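PDB 3FHM: CBS domain-containing protein from Agrobacterium tumefaciens, which is of unknown function but binds AMP and NADH through a pair of CBS domains, which suggests a role in sensing adenine nucleotides. Local coordinates for residues F25-D28 / L29-K33. Sequence-based numbering, arbitrary orientation.
Sequences FVKD and LLDRK. With NAI (1,4-dihydronicotinamide adenine dinucleotide), chain F.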
loop_
_atom_site.group_PDB
_atom_site.type_symbol
_atom_site.label_atom_id
_atom_site.label_comp_id
_atom_site.label_asym_id
_atom_site.label_seq_id
_atom_site.Cartn_x
_atom_site.Cartn_y
_atom_site.Cartn_z
ATOM N N PHE A 25 8.600 0.498 -20.311
ATOM C CA PHE A 25 7.836 -0.722 -20.520
ATOM C C PHE A 25 8.003 -1.641 -19.332
ATOM O O PHE A 25 9.044 -1.551 -18.629
ATOM C CB PHE A 25 8.288 -1.441 -21.800
ATOM C CG PHE A 25 7.877 -0.757 -23.100
ATOM C CD1 PHE A 25 6.544 -0.779 -23.540
ATOM C CD2 PHE A 25 8.856 -0.144 -23.932
ATOM C CE1 PHE A 25 6.157 -0.167 -24.789
ATOM C CE2 PHE A 25 8.494 0.476 -25.180
ATOM C CZ PHE A 25 7.121 0.465 -25.609
ATOM N N VAL A 26 7.002 -2.515 -19.123
ATOM C CA VAL A 26 7.062 -3.525 -18.058
ATOM C C VAL A 26 8.358 -4.383 -18.120
ATOM O O VAL A 26 9.049 -4.552 -17.108
ATOM C CB VAL A 26 5.756 -4.386 -17.974
ATOM C CG1 VAL A 26 5.958 -5.664 -17.205
ATOM C CG2 VAL A 26 4.670 -3.636 -17.315
ATOM N N LYS A 27 8.709 -4.869 -19.301
ATOM C CA LYS A 27 9.969 -5.590 -19.521
ATOM C C LYS A 27 11.213 -4.906 -18.877
ATOM O O LYS A 27 12.081 -5.579 -18.298
ATOM C CB LYS A 27 10.146 -5.755 -21.025
ATOM C CG LYS A 27 11.117 -6.820 -21.458
ATOM C CD LYS A 27 12.390 -6.236 -22.064
ATOM C CE LYS A 27 13.230 -7.326 -22.700
ATOM N NZ LYS A 27 14.573 -6.787 -23.078
ATOM N N ASP A 28 11.257 -3.572 -18.957
ATOM C CA ASP A 28 12.357 -2.762 -18.456
ATOM C C ASP A 28 12.448 -2.743 -16.936
ATOM O O ASP A 28 13.541 -2.789 -16.349
ATOM C CB ASP A 28 12.174 -1.310 -18.953
ATOM C CG ASP A 28 12.245 -1.173 -20.508
ATOM O OD1 ASP A 28 11.459 -0.355 -21.058
ATOM O OD2 ASP A 28 13.079 -1.852 -21.170
ATOM N N LEU A 29 11.283 -2.646 -16.302
ATOM C CA LEU A 29 11.186 -2.600 -14.849
ATOM C C LEU A 29 11.606 -3.953 -14.262
ATOM O O LEU A 29 12.341 -4.008 -13.225
ATOM C CB LEU A 29 9.764 -2.210 -14.406
ATOM C CG LEU A 29 9.052 -0.921 -14.896
ATOM C CD1 LEU A 29 8.314 -0.221 -13.753
ATOM C CD2 LEU A 29 9.985 0.094 -15.538
ATOM N N LEU A 30 11.177 -5.026 -14.946
ATOM C CA LEU A 30 11.522 -6.367 -14.537
ATOM C C LEU A 30 13.022 -6.626 -14.539
ATOM O O LEU A 30 13.539 -7.263 -13.604
ATOM C CB LEU A 30 10.786 -7.369 -15.395
ATOM C CG LEU A 30 9.297 -7.307 -15.097
ATOM C CD1 LEU A 30 8.493 -8.237 -16.009
ATOM C CD2 LEU A 30 9.045 -7.584 -13.622
ATOM N N ASP A 31 13.706 -6.102 -15.562
ATOM C CA ASP A 31 15.151 -6.194 -15.695
ATOM C C ASP A 31 15.936 -5.551 -14.567
ATOM O O ASP A 31 17.041 -5.993 -14.223
ATOM C CB ASP A 31 15.573 -5.589 -17.021
ATOM C CG ASP A 31 15.197 -6.470 -18.206
ATOM O OD1 ASP A 31 15.826 -6.330 -19.284
ATOM O OD2 ASP A 31 14.254 -7.304 -18.060
ATOM N N ARG A 32 15.337 -4.517 -13.988
ATOM C CA ARG A 32 15.960 -3.743 -12.905
ATOM C C ARG A 32 15.718 -4.427 -11.576
ATOM O O ARG A 32 16.671 -4.639 -10.836
ATOM C CB ARG A 32 15.353 -2.331 -12.868
ATOM C CG ARG A 32 16.288 -1.174 -12.730
ATOM C CD ARG A 32 15.972 -0.133 -13.834
ATOM N NE ARG A 32 14.856 0.777 -13.508
ATOM C CZ ARG A 32 14.946 2.115 -13.425
ATOM N NH1 ARG A 32 16.109 2.744 -13.648
ATOM N NH2 ARG A 32 13.869 2.837 -13.122
ATOM N N LYS A 33 14.446 -4.770 -11.281
ATOM C CA LYS A 33 14.040 -5.235 -9.942
ATOM C C LYS A 33 14.017 -6.771 -9.745
ATOM O O LYS A 33 14.415 -7.245 -8.684
ATOM C CB LYS A 33 12.732 -4.588 -9.488
ATOM C CG LYS A 33 11.484 -5.288 -9.962
ATOM C CD LYS A 33 10.365 -5.090 -8.982
ATOM C CE LYS A 33 9.161 -5.970 -9.309
ATOM N NZ LYS A 33 9.087 -7.296 -8.563
HETATM P PA NAI F . 5.244 -3.341 -1.755
HETATM O O1A NAI F . 5.870 -2.941 -0.479
HETATM O O2A NAI F . 4.111 -4.347 -1.869
HETATM O O5B NAI F . 6.353 -3.942 -2.711
HETATM C C5B NAI F . 7.766 -3.716 -2.469
HETATM C C4B NAI F . 8.550 -4.392 -3.559
HETATM O O4B NAI F . 8.305 -5.792 -3.571
HETATM C C3B NAI F . 8.018 -3.881 -4.858
HETATM O O3B NAI F . 9.209 -3.698 -5.650
HETATM C C2B NAI F . 7.210 -4.989 -5.439
HETATM O O2B NAI F . 7.688 -5.129 -6.735
HETATM C C1B NAI F . 7.740 -6.211 -4.782
HETATM N N9A NAI F . 6.692 -7.229 -4.556
HETATM C C8A NAI F . 5.451 -7.016 -4.083
HETATM N N7A NAI F . 4.776 -8.189 -4.036
HETATM C C5A NAI F . 5.587 -9.158 -4.451
HETATM C C6A NAI F . 5.498 -10.615 -4.612
HETATM N N6A NAI F . 4.348 -11.259 -4.298
HETATM N N1A NAI F . 6.573 -11.295 -5.082
HETATM C C2A NAI F . 7.703 -10.643 -5.391
HETATM N N3A NAI F . 7.833 -9.319 -5.229
HETATM C C4A NAI F . 6.836 -8.532 -4.786
HETATM O O3 NAI F . 4.758 -2.168 -2.740
HETATM P PN NAI F . 4.812 -0.539 -2.685
HETATM O O1N NAI F . 3.599 0.217 -2.224
HETATM O O2N NAI F . 5.177 -0.321 -4.109
HETATM O O5D NAI F . 6.021 -0.188 -1.679
HETATM C C5D NAI F . 5.939 0.178 -0.294
HETATM C C4D NAI F . 6.890 1.352 -0.100
HETATM O O4D NAI F . 8.205 0.984 -0.573
HETATM C C3D NAI F . 6.424 2.572 -0.953
HETATM O O3D NAI F . 6.539 3.805 -0.231
HETATM C C2D NAI F . 7.377 2.679 -2.139
HETATM O O2D NAI F . 7.550 4.030 -2.616
HETATM C C1D NAI F . 8.620 1.976 -1.552
HETATM N N1N NAI F . 9.322 1.285 -2.586
HETATM C C2N NAI F . 10.632 1.577 -2.710
HETATM C C3N NAI F . 11.406 0.960 -3.717
HETATM C C7N NAI F . 12.884 1.297 -3.777
HETATM O O7N NAI F . 13.620 0.748 -4.617
HETATM N N7N NAI F . 13.356 2.152 -2.860
HETATM C C4N NAI F . 10.805 0.033 -4.599
HETATM C C5N NAI F . 9.423 -0.234 -4.462
HETATM C C6N NAI F . 8.672 0.407 -3.422
#
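L30 N donates to V26 O at 3.1 Å, and an N-H...O angle of 166° marks this as a nearly straight i to i+4 helical bond. One residue further along, D31 N donates to K27 O at 3.2 Å in a more bent bond, tilted from the carbonyl plane. L29 N is shared weakly between F25 O and V26 O, while R32 N reaches D28 O in a weak bond of 3.4 Å. At the amino end, F25 occupies the N-cap position, and its backbone N donates to D28 OD1 at 3.1 Å, which is met on the anti side and somewhat out of the carboxylate plane. D28 CG lies beside its backbone N (chi1 -63°), which turns the carboxylate back toward the cap. D31 OD2 finds its partner beyond the helix in a salt bridge to R35; K27 NZ stays 4.0 Å from D31 OD1, too far for a second one. V26 and L30 lie side by side, V26 CG1 meeting L30 CD1 at 3.8 Å, and together with L29 they pack on I139 of strand 134-140. At the carboxyl end K33 extends to NADH, where both its CE and its NZ come close to O2B, a hydroxyl oxygen of the adenosine ribose, NZ at 3.2 Å. The whole is a short amino-terminal helix of a CBS-pair fold, laid against strand 134-140 and helices 112-122 and 141-147, with its last residue lining the NADH pocket.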